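Side-chain contacts in ketol-acid reductoisomerase (uncultured archaeon GZfos26G2, PDB 4XDY), which rearranges and reduces (S)-2-acetolactate with magnesium and NADH to (R)-2,3-dihydroxyisovalerate in the biosynthesis of valine and other branched-chain amino acids: residues A[27-32]-A[62-67]; A[56-61]-A[68-73]; A[311-314]-A[318-321]. All coordinates share one frame; numbering follows the deposited sequence.

Contact 1 (A[27-32]-A[62-67]); sequences QGDAQA and KEDGFE. With NAI (1,4-dihydronicotinamide adenine dinucleotide), chain E.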
loop_
_atom_site.group_PDB
_atom_site.type_symbol
_atom_site.label_atom_id
_atom_site.label_comp_id
_atom_site.label_asym_id
_atom_site.label_seq_id
_atom_site.Cartn_x
_atom_site.Cartn_y
_atom_site.Cartn_z
ATOM N N GLN A 27 16.183 -3.335 11.318
ATOM C CA GLN A 27 15.602 -4.103 12.413
ATOM C C GLN A 27 16.272 -3.822 13.791
ATOM O O GLN A 27 15.566 -3.687 14.775
ATOM C CB GLN A 27 15.593 -5.588 12.100
ATOM C CG GLN A 27 14.493 -6.005 11.098
ATOM C CD GLN A 27 13.071 -5.695 11.530
ATOM O OE1 GLN A 27 12.193 -5.393 10.692
ATOM N NE2 GLN A 27 12.833 -5.771 12.790
ATOM N N GLY A 28 17.582 -3.773 13.852
ATOM C CA GLY A 28 18.290 -3.593 15.117
ATOM C C GLY A 28 17.914 -2.256 15.740
ATOM O O GLY A 28 17.694 -2.168 16.962
ATOM N N ASP A 29 17.857 -1.205 14.919
ATOM C CA ASP A 29 17.473 0.134 15.382
ATOM C C ASP A 29 16.022 0.120 15.936
ATOM O O ASP A 29 15.759 0.475 17.130
ATOM C CB ASP A 29 17.761 1.180 14.278
ATOM C CG ASP A 29 17.530 2.621 14.703
ATOM O OD1 ASP A 29 16.765 2.933 15.665
ATOM O OD2 ASP A 29 18.039 3.521 14.007
ATOM N N ALA A 30 15.075 -0.411 15.148
ATOM C CA ALA A 30 13.694 -0.497 15.612
ATOM C C ALA A 30 13.575 -1.342 16.861
ATOM O O ALA A 30 12.918 -0.906 17.837
ATOM C CB ALA A 30 12.824 -1.098 14.520
ATOM N N GLN A 31 14.142 -2.534 16.825
ATOM C CA GLN A 31 13.928 -3.501 17.906
ATOM C C GLN A 31 14.617 -3.007 19.214
ATOM O O GLN A 31 14.026 -3.064 20.307
ATOM C CB GLN A 31 14.342 -4.892 17.573
ATOM C CG GLN A 31 13.452 -5.454 16.464
ATOM C CD GLN A 31 13.593 -6.956 16.209
ATOM O OE1 GLN A 31 13.552 -7.438 15.064
ATOM N NE2 GLN A 31 13.823 -7.663 17.224
ATOM N N ALA A 32 15.838 -2.580 19.084
ATOM C CA ALA A 32 16.548 -2.006 20.230
ATOM C C ALA A 32 15.804 -0.867 20.932
ATOM O O ALA A 32 15.731 -0.827 22.176
ATOM C CB ALA A 32 17.977 -1.622 19.833
ATOM N N LYS A 62 25.316 5.101 19.402
ATOM C CA LYS A 62 25.914 5.972 20.521
ATOM C C LYS A 62 25.064 7.202 20.797
ATOM O O LYS A 62 24.593 7.439 21.917
ATOM C CB LYS A 62 27.333 6.359 20.178
ATOM C CG LYS A 62 28.353 5.261 20.324
ATOM C CD LYS A 62 29.723 5.859 20.638
ATOM C CE LYS A 62 30.767 4.770 20.840
ATOM N NZ LYS A 62 30.617 4.012 22.132
ATOM N N GLU A 63 24.719 7.878 19.710
ATOM C CA GLU A 63 23.864 9.029 19.679
ATOM C C GLU A 63 22.473 8.805 20.198
ATOM O O GLU A 63 21.884 9.704 20.786
ATOM C CB GLU A 63 23.842 9.432 18.234
ATOM C CG GLU A 63 23.260 10.771 17.918
ATOM C CD GLU A 63 23.580 11.091 16.484
ATOM O OE1 GLU A 63 24.788 11.070 16.118
ATOM O OE2 GLU A 63 22.616 11.298 15.726
ATOM N N ASP A 64 21.923 7.595 19.998
ATOM C CA ASP A 64 20.562 7.274 20.432
ATOM C C ASP A 64 20.569 6.805 21.895
ATOM O O ASP A 64 19.520 6.409 22.442
ATOM C CB ASP A 64 19.980 6.181 19.475
ATOM C CG ASP A 64 19.705 6.699 18.093
ATOM O OD1 ASP A 64 19.640 7.949 17.945
ATOM O OD2 ASP A 64 19.501 5.895 17.127
ATOM N N GLY A 65 21.759 6.813 22.516
ATOM C CA GLY A 65 21.893 6.629 23.937
ATOM C C GLY A 65 22.132 5.209 24.367
ATOM O O GLY A 65 21.919 4.903 25.489
ATOM N N PHE A 66 22.590 4.331 23.480
ATOM C CA PHE A 66 22.906 2.962 23.862
ATOM C C PHE A 66 24.328 2.777 24.300
ATOM O O PHE A 66 25.204 3.458 23.819
ATOM C CB PHE A 66 22.647 2.042 22.638
ATOM C CG PHE A 66 21.226 1.875 22.358
ATOM C CD1 PHE A 66 20.510 0.852 22.977
ATOM C CD2 PHE A 66 20.578 2.735 21.532
ATOM C CE1 PHE A 66 19.137 0.721 22.762
ATOM C CE2 PHE A 66 19.215 2.609 21.317
ATOM C CZ PHE A 66 18.505 1.593 21.907
ATOM N N GLU A 67 24.564 1.778 25.135
ATOM C CA GLU A 67 25.890 1.220 25.230
ATOM C C GLU A 67 26.244 0.426 23.967
ATOM O O GLU A 67 25.525 -0.511 23.610
ATOM C CB GLU A 67 26.025 0.353 26.472
ATOM C CG GLU A 67 27.321 -0.412 26.505
ATOM C CD GLU A 67 27.577 -1.185 27.802
ATOM O OE1 GLU A 67 26.616 -1.519 28.535
ATOM O OE2 GLU A 67 28.770 -1.466 28.062
HETATM P PA NAI E . 20.921 -4.373 7.890
HETATM O O1A NAI E . 21.247 -4.698 6.424
HETATM O O2A NAI E . 20.174 -3.156 8.221
HETATM O O5B NAI E . 22.308 -4.581 8.684
HETATM C C5B NAI E . 22.391 -4.240 10.098
HETATM C C4B NAI E . 23.763 -3.544 10.356
HETATM O O4B NAI E . 24.741 -4.554 10.136
HETATM C C3B NAI E . 24.181 -2.375 9.426
HETATM O O3B NAI E . 23.464 -1.212 9.841
HETATM C C2B NAI E . 25.684 -2.345 9.610
HETATM O O2B NAI E . 25.984 -1.498 10.722
HETATM C C1B NAI E . 25.982 -3.828 9.946
HETATM N N9A NAI E . 26.713 -4.471 8.866
HETATM C C8A NAI E . 26.351 -4.367 7.518
HETATM N N7A NAI E . 27.215 -5.058 6.786
HETATM C C5A NAI E . 28.137 -5.570 7.642
HETATM C C6A NAI E . 29.343 -6.365 7.499
HETATM N N6A NAI E . 29.782 -6.770 6.299
HETATM N N1A NAI E . 30.031 -6.758 8.604
HETATM C C2A NAI E . 29.641 -6.352 9.830
HETATM N N3A NAI E . 28.562 -5.628 10.069
HETATM C C4A NAI E . 27.784 -5.195 9.011
HETATM O O3 NAI E . 20.074 -5.712 8.478
HETATM P PN NAI E . 18.412 -5.804 8.461
HETATM O O1N NAI E . 17.891 -5.549 7.060
HETATM O O2N NAI E . 17.952 -4.954 9.569
HETATM O O5D NAI E . 18.332 -7.372 8.656
HETATM C C5D NAI E . 18.569 -7.928 9.993
HETATM C C4D NAI E . 17.864 -9.323 10.157
HETATM O O4D NAI E . 16.464 -8.980 10.217
HETATM C C3D NAI E . 17.989 -10.277 8.985
HETATM O O3D NAI E . 18.004 -11.630 9.455
HETATM C C2D NAI E . 16.728 -10.046 8.118
HETATM O O2D NAI E . 16.336 -11.116 7.262
HETATM C C1D NAI E . 15.716 -9.760 9.207
HETATM N N1N NAI E . 14.516 -8.981 8.881
HETATM C C2N NAI E . 14.673 -7.758 8.331
HETATM C C3N NAI E . 13.603 -6.988 8.037
HETATM C C7N NAI E . 13.811 -5.657 7.554
HETATM O O7N NAI E . 14.848 -5.201 6.979
HETATM N N7N NAI E . 12.901 -4.812 7.968
HETATM C C4N NAI E . 12.284 -7.500 8.345
HETATM C C5N NAI E . 12.208 -8.696 9.126
HETATM C C6N NAI E . 13.343 -9.413 9.336
#
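Ala32 meets the far end of the Phe66 ring, and this is where the contact is tight. The methyl CB of Ala32 lies 3.9 Å from CZ of Phe66, while the backbone O of Ala32 sits near the ring plane, at its edge, 3.7 Å from that same CZ. With CG anti to its own carbonyl carbon (chi1 -72°), Phe66 sends its ring across to helix 26-37. Val42 and Ile44 of strand 41-50 also touch the ring, and Lys36 adds a cation-pi contact. Just ahead of it, Gly65 closes helix 56-63 in a Schellman motif; its positive phi, 93°, would jam a side chain against the preceding carbonyl.

The other side is looser and more open to solvent. Here Asp29 and Asp64 cross at about a right angle, their OD2 atoms 4.2 Å apart. Two carboxylates so placed would repel, but Lys60 makes a salt bridge to each OD2, and Tyr24 OH is also hydrogen-bonded to Asp64 OD2.

At its N-terminal end the same helix holds the dinucleotide. Gln27 N gives a nearly straight hydrogen bond of 3.0 Å to O2N of the NAI, as expected where a Rossmann helix begins beneath a pyrophosphate. CG of Gln27 packs 3.3 Å from C3N of the nicotinamide, and OE1 takes a weak bond from the NAI amide N7N.

The chemistry thus divides: a largely apolar contact ties the loop after helix 56-63 to helix 26-37 beside the sheet, and one lysine, shared by two acids, probably offsets their repulsion at the surface.

Contact 2 (A[56-61]-A[68-73]); sequences PSWEKA and VLPIDK. With NAI (1,4-dihydronicotinamide adenine dinucleotide), chain E.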
loop_
_atom_site.group_PDB
_atom_site.type_symbol
_atom_site.label_atom_id
_atom_site.label_comp_id
_atom_site.label_asym_id
_atom_site.label_seq_id
_atom_site.Cartn_x
_atom_site.Cartn_y
_atom_site.Cartn_z
ATOM N N PRO A 56 28.329 4.435 10.099
ATOM C CA PRO A 56 27.297 5.287 10.678
ATOM C C PRO A 56 26.319 4.622 11.719
ATOM O O PRO A 56 25.793 5.311 12.580
ATOM C CB PRO A 56 26.493 5.794 9.450
ATOM C CG PRO A 56 27.185 5.263 8.239
ATOM C CD PRO A 56 28.123 4.176 8.656
ATOM N N SER A 57 26.124 3.309 11.620
ATOM C CA SER A 57 25.252 2.594 12.547
ATOM C C SER A 57 25.856 2.578 13.972
ATOM O O SER A 57 25.136 2.758 14.977
ATOM C CB SER A 57 25.095 1.164 12.042
ATOM O OG SER A 57 24.444 1.198 10.787
ATOM N N TRP A 58 27.166 2.368 14.052
ATOM C CA TRP A 58 27.891 2.527 15.324
ATOM C C TRP A 58 27.633 3.921 15.975
ATOM O O TRP A 58 27.229 4.044 17.135
ATOM C CB TRP A 58 29.384 2.216 15.081
ATOM C CG TRP A 58 30.260 2.434 16.301
ATOM C CD1 TRP A 58 30.708 3.624 16.778
ATOM C CD2 TRP A 58 30.804 1.420 17.179
ATOM N NE1 TRP A 58 31.481 3.423 17.915
ATOM C CE2 TRP A 58 31.575 2.083 18.163
ATOM C CE3 TRP A 58 30.726 0.023 17.212
ATOM C CZ2 TRP A 58 32.248 1.393 19.193
ATOM C CZ3 TRP A 58 31.412 -0.668 18.223
ATOM C CH2 TRP A 58 32.159 0.024 19.208
ATOM N N GLU A 59 27.804 4.970 15.185
ATOM C CA GLU A 59 27.654 6.331 15.669
ATOM C C GLU A 59 26.226 6.574 16.050
ATOM O O GLU A 59 25.906 7.215 17.086
ATOM C CB GLU A 59 28.067 7.329 14.544
ATOM C CG GLU A 59 29.485 7.151 13.996
ATOM C CD GLU A 59 30.577 7.266 15.083
ATOM O OE1 GLU A 59 30.340 7.842 16.178
ATOM O OE2 GLU A 59 31.691 6.757 14.847
ATOM N N LYS A 60 25.304 6.060 15.222
ATOM C CA LYS A 60 23.932 6.386 15.479
ATOM C C LYS A 60 23.492 5.767 16.805
ATOM O O LYS A 60 22.765 6.395 17.572
ATOM C CB LYS A 60 22.989 5.968 14.332
ATOM C CG LYS A 60 21.547 6.440 14.574
ATOM C CD LYS A 60 20.635 6.046 13.376
ATOM C CE LYS A 60 19.228 6.626 13.455
ATOM N NZ LYS A 60 18.476 6.100 14.632
ATOM N N ALA A 61 23.864 4.510 17.027
ATOM C CA ALA A 61 23.506 3.826 18.274
ATOM C C ALA A 61 24.090 4.553 19.516
ATOM O O ALA A 61 23.410 4.626 20.546
ATOM C CB ALA A 61 24.005 2.393 18.239
ATOM N N VAL A 68 27.382 0.742 23.351
ATOM C CA VAL A 68 27.762 0.216 22.063
ATOM C C VAL A 68 29.127 -0.424 22.194
ATOM O O VAL A 68 30.099 0.217 22.590
ATOM C CB VAL A 68 27.689 1.322 20.969
ATOM C CG1 VAL A 68 27.996 0.769 19.581
ATOM C CG2 VAL A 68 26.367 2.042 21.016
ATOM N N LEU A 69 29.186 -1.722 21.924
ATOM C CA LEU A 69 30.371 -2.484 22.046
ATOM C C LEU A 69 30.673 -3.164 20.762
ATOM O O LEU A 69 29.733 -3.419 19.991
ATOM C CB LEU A 69 30.168 -3.568 23.118
ATOM C CG LEU A 69 29.699 -3.086 24.505
ATOM C CD1 LEU A 69 29.267 -4.206 25.437
ATOM C CD2 LEU A 69 30.827 -2.312 25.145
ATOM N N PRO A 70 31.921 -3.631 20.605
ATOM C CA PRO A 70 32.236 -4.591 19.591
ATOM C C PRO A 70 31.373 -5.835 19.783
ATOM O O PRO A 70 30.947 -6.146 20.909
ATOM C CB PRO A 70 33.731 -4.929 19.816
ATOM C CG PRO A 70 34.259 -3.840 20.710
ATOM C CD PRO A 70 33.102 -3.295 21.464
ATOM N N ILE A 71 31.101 -6.533 18.687
ATOM C CA ILE A 71 30.208 -7.698 18.741
ATOM C C ILE A 71 30.666 -8.743 19.768
ATOM O O ILE A 71 29.823 -9.281 20.527
ATOM C CB ILE A 71 30.000 -8.324 17.321
ATOM C CG1 ILE A 71 29.266 -7.298 16.439
ATOM C CG2 ILE A 71 29.307 -9.677 17.393
ATOM C CD1 ILE A 71 29.147 -7.655 14.976
ATOM N N ASP A 72 31.954 -9.075 19.791
ATOM C CA ASP A 72 32.431 -10.033 20.798
ATOM C C ASP A 72 32.133 -9.656 22.271
ATOM O O ASP A 72 31.631 -10.497 23.044
ATOM C CB ASP A 72 33.868 -10.425 20.574
ATOM C CG ASP A 72 34.858 -9.288 20.806
ATOM O OD1 ASP A 72 34.479 -8.113 21.016
ATOM O OD2 ASP A 72 36.043 -9.648 20.772
ATOM N N LYS A 73 32.357 -8.409 22.634
ATOM C CA LYS A 73 32.039 -7.949 24.015
ATOM C C LYS A 73 30.540 -7.873 24.252
ATOM O O LYS A 73 30.059 -8.072 25.344
ATOM C CB LYS A 73 32.593 -6.531 24.315
ATOM C CG LYS A 73 34.087 -6.278 24.120
ATOM C CD LYS A 73 34.906 -7.468 24.543
ATOM C CE LYS A 73 36.388 -7.092 24.641
ATOM N NZ LYS A 73 37.043 -8.158 25.440
HETATM P PA NAI E . 20.921 -4.373 7.890
HETATM O O1A NAI E . 21.247 -4.698 6.424
HETATM O O2A NAI E . 20.174 -3.156 8.221
HETATM O O5B NAI E . 22.308 -4.581 8.684
HETATM C C5B NAI E . 22.391 -4.240 10.098
HETATM C C4B NAI E . 23.763 -3.544 10.356
HETATM O O4B NAI E . 24.741 -4.554 10.136
HETATM C C3B NAI E . 24.181 -2.375 9.426
HETATM O O3B NAI E . 23.464 -1.212 9.841
HETATM C C2B NAI E . 25.684 -2.345 9.610
HETATM O O2B NAI E . 25.984 -1.498 10.722
HETATM C C1B NAI E . 25.982 -3.828 9.946
HETATM N N9A NAI E . 26.713 -4.471 8.866
HETATM C C8A NAI E . 26.351 -4.367 7.518
HETATM N N7A NAI E . 27.215 -5.058 6.786
HETATM C C5A NAI E . 28.137 -5.570 7.642
HETATM C C6A NAI E . 29.343 -6.365 7.499
HETATM N N6A NAI E . 29.782 -6.770 6.299
HETATM N N1A NAI E . 30.031 -6.758 8.604
HETATM C C2A NAI E . 29.641 -6.352 9.830
HETATM N N3A NAI E . 28.562 -5.628 10.069
HETATM C C4A NAI E . 27.784 -5.195 9.011
HETATM O O3 NAI E . 20.074 -5.712 8.478
HETATM P PN NAI E . 18.412 -5.804 8.461
HETATM O O1N NAI E . 17.891 -5.549 7.060
HETATM O O2N NAI E . 17.952 -4.954 9.569
HETATM O O5D NAI E . 18.332 -7.372 8.656
HETATM C C5D NAI E . 18.569 -7.928 9.993
HETATM C C4D NAI E . 17.864 -9.323 10.157
HETATM O O4D NAI E . 16.464 -8.980 10.217
HETATM C C3D NAI E . 17.989 -10.277 8.985
HETATM O O3D NAI E . 18.004 -11.630 9.455
HETATM C C2D NAI E . 16.728 -10.046 8.118
HETATM O O2D NAI E . 16.336 -11.116 7.262
HETATM C C1D NAI E . 15.716 -9.760 9.207
HETATM N N1N NAI E . 14.516 -8.981 8.881
HETATM C C2N NAI E . 14.673 -7.758 8.331
HETATM C C3N NAI E . 13.603 -6.988 8.037
HETATM C C7N NAI E . 13.811 -5.657 7.554
HETATM O O7N NAI E . 14.848 -5.201 6.979
HETATM N N7N NAI E . 12.901 -4.812 7.968
HETATM C C4N NAI E . 12.284 -7.500 8.345
HETATM C C5N NAI E . 12.208 -8.696 9.126
HETATM C C6N NAI E . 13.343 -9.413 9.336
#
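Val68 presses its CG1 methyl onto one face of the Trp58 indole. The methyl stands 3.8 Å from the centroid of the six-membered ring, only 14° off the normal, a CH-pi contact shifted toward the CD2-CE3 bond, with CE3 of Trp58 3.7 Å from CG1 of Val68. Trp58 gets there because its CG is anti to the backbone N (chi1 176°), which carries the indole off the flank of helix 56-63 and across toward strand 67-70. The outer rim of the ring then follows the strand backbone: CZ3 approaches the carbonyl C of Leu69 obliquely at 3.6 Å, and Pro70 N lies at the ring edge, near its plane. CH2 reaches Pro70 CD at 4.1 Å, a lighter touch at the exposed margin.

The two branches of Val68 share the work. While CG1, anti to the valine N, takes the indole, CG2 points back to the helix and meets Ala61 CB at 3.7 Å, so the valine is wedged between residues one helical turn apart. An alanine in place of Trp58 would probably leave Val68 CG1 without its aromatic cover and open a gap between the helix and the Leu69-Pro70 backbone.

Next to Trp58, Ser57 serves the cofactor, its OG sharing a 2.8 Å hydrogen bond with O3B of the NAI.

The helical segment and strand 68-70 run at 143° to each other, axes 9.2 Å apart, as the returning half of a beta-alpha-beta crossover in the Rossmann domain. Strand 67-70 pairs in parallel with strand 41-50, whose Glu46 and Glu48 also touch Trp58; Pro70 then takes the N-cap position of helix 71-77, whose Ile71 packs on helix 90-98.

Contact 3 (A[311-314]-A[318-321]); sequences EKMG and VETV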
loop_
_atom_site.group_PDB
_atom_site.type_symbol
_atom_site.label_atom_id
_atom_site.label_comp_id
_atom_site.label_asym_id
_atom_site.label_seq_id
_atom_site.Cartn_x
_atom_site.Cartn_y
_atom_site.Cartn_z
ATOM N N GLU A 311 21.513 -0.152 -9.592
ATOM C CA GLU A 311 21.837 0.896 -10.565
ATOM C C GLU A 311 20.772 1.072 -11.562
ATOM O O GLU A 311 20.399 2.191 -11.876
ATOM C CB GLU A 311 23.186 0.528 -11.262
ATOM C CG GLU A 311 23.518 1.338 -12.477
ATOM C CD GLU A 311 24.332 2.548 -12.123
ATOM O OE1 GLU A 311 24.016 3.199 -11.096
ATOM O OE2 GLU A 311 25.277 2.842 -12.880
ATOM N N LYS A 312 20.243 -0.005 -12.130
ATOM C CA LYS A 312 19.249 0.191 -13.172
ATOM C C LYS A 312 17.930 0.769 -12.616
ATOM O O LYS A 312 17.346 1.585 -13.278
ATOM C CB LYS A 312 18.917 -1.077 -13.915
ATOM C CG LYS A 312 20.068 -1.624 -14.682
ATOM C CD LYS A 312 19.596 -2.691 -15.654
ATOM C CE LYS A 312 19.269 -4.003 -14.964
ATOM N NZ LYS A 312 19.162 -5.041 -16.023
ATOM N N MET A 313 17.501 0.315 -11.440
ATOM C CA MET A 313 16.305 0.825 -10.650
ATOM C C MET A 313 16.390 2.346 -10.587
ATOM O O MET A 313 15.424 3.024 -10.859
ATOM C CB MET A 313 16.281 0.249 -9.158
ATOM C CG MET A 313 15.729 1.133 -7.935
ATOM S SD MET A 313 15.965 0.690 -6.117
ATOM C CE MET A 313 17.577 1.402 -5.802
ATOM N N GLY A 314 17.542 2.887 -10.182
ATOM C CA GLY A 314 17.687 4.290 -9.928
ATOM C C GLY A 314 17.664 5.074 -11.248
ATOM O O GLY A 314 17.358 6.220 -11.261
ATOM N N VAL A 318 10.273 5.775 -13.369
ATOM C CA VAL A 318 9.398 5.777 -12.234
ATOM C C VAL A 318 10.084 6.372 -11.007
ATOM O O VAL A 318 9.498 7.089 -10.228
ATOM C CB VAL A 318 8.788 4.364 -12.003
ATOM C CG1 VAL A 318 9.799 3.457 -11.383
ATOM C CG2 VAL A 318 7.558 4.570 -11.151
ATOM N N GLU A 319 11.393 6.127 -10.900
ATOM C CA GLU A 319 12.203 6.639 -9.850
ATOM C C GLU A 319 12.642 8.105 -10.037
ATOM O O GLU A 319 12.608 8.886 -9.117
ATOM C CB GLU A 319 13.407 5.683 -9.634
ATOM C CG GLU A 319 13.060 4.340 -8.987
ATOM C CD GLU A 319 12.495 4.538 -7.581
ATOM O OE1 GLU A 319 13.218 4.927 -6.658
ATOM O OE2 GLU A 319 11.235 4.438 -7.434
ATOM N N THR A 320 13.048 8.458 -11.238
ATOM C CA THR A 320 13.500 9.837 -11.458
ATOM C C THR A 320 12.300 10.802 -11.470
ATOM O O THR A 320 12.341 11.860 -10.836
ATOM C CB THR A 320 14.311 9.960 -12.779
ATOM O OG1 THR A 320 13.540 9.529 -13.845
ATOM C CG2 THR A 320 15.606 9.116 -12.777
ATOM N N VAL A 321 11.211 10.404 -12.103
ATOM C CA VAL A 321 10.038 11.282 -12.067
ATOM C C VAL A 321 9.392 11.286 -10.711
ATOM O O VAL A 321 8.985 12.331 -10.188
ATOM C CB VAL A 321 9.043 10.921 -13.165
ATOM C CG1 VAL A 321 7.810 11.825 -13.120
ATOM C CG2 VAL A 321 9.720 11.061 -14.520
#
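Met313 is the first residue of 311-314 to meet the following helix, and it does so with its backbone as well as its side chain. Its carbonyl O lies 3.3 Å from CG of Glu319 and 3.6 Å from CB, so the aliphatic root of the glutamate rests against the last turn of helix 304-315. Alongside, the CG atoms of Met313 and Glu319 stand 4.3 Å apart, a looser apolar touch. The methionine leaves the backbone with chi1 at 146°, well short of a full anti setting, and its side chain packs on Ile248 of the second subunit.

Glu319 is bent to suit this position. CG stays beside its own backbone N, and a further turn at chi2 (-62°) swings the carboxylate away from the Met313 carbonyl. The acid is buried, yet both oxygens have partners: OE2 takes the backbone N of Ile248, and OE1 that of Lys249, both on the second subunit. The joint between helices 304-315 and 317-327 therefore lies at the dimer interface of the all-helical, knotted C-terminal domain, against helix 225-254 of the partner chain; the subunit's own helix 225-254 lies behind it, touched by Val318.

Gly314 comes next, its CA 6.0 Å from CA of Glu319, the closest pair of the two backbones. Its carbonyl O faces the start of the second helix on the exposed side, 3.7 Å from CG2 of Thr320 and more distantly, at 4.3 Å, from CB of Glu319. Thr320 turns its methyl to this carbonyl, while its OG1 makes a weak hydrogen bond back to the Gln317 carbonyl.

How the contacts relate
Contacts 1 and 2 are neighbours in the Rossmann domain, their centres 9 Å apart, and share helix 56-63: contact 2 fastens it to strand 67-70, contact 1 links the turn that follows it to helix 26-37. A probable hydrogen bond from Phe66 N to Ala61 O ties the two together, and both contacts hold a residue that binds NAI. Contact 2 is the more buried and is apolar across its segments; contact 1 is half apolar, half charged. Contact 3 stands apart in the C-terminal domain, its nearest atoms about 17 Å from contact 2. Partly exposed, it joins consecutive helices through carbonyl-to-aliphatic touches and sends its acid to the second subunit.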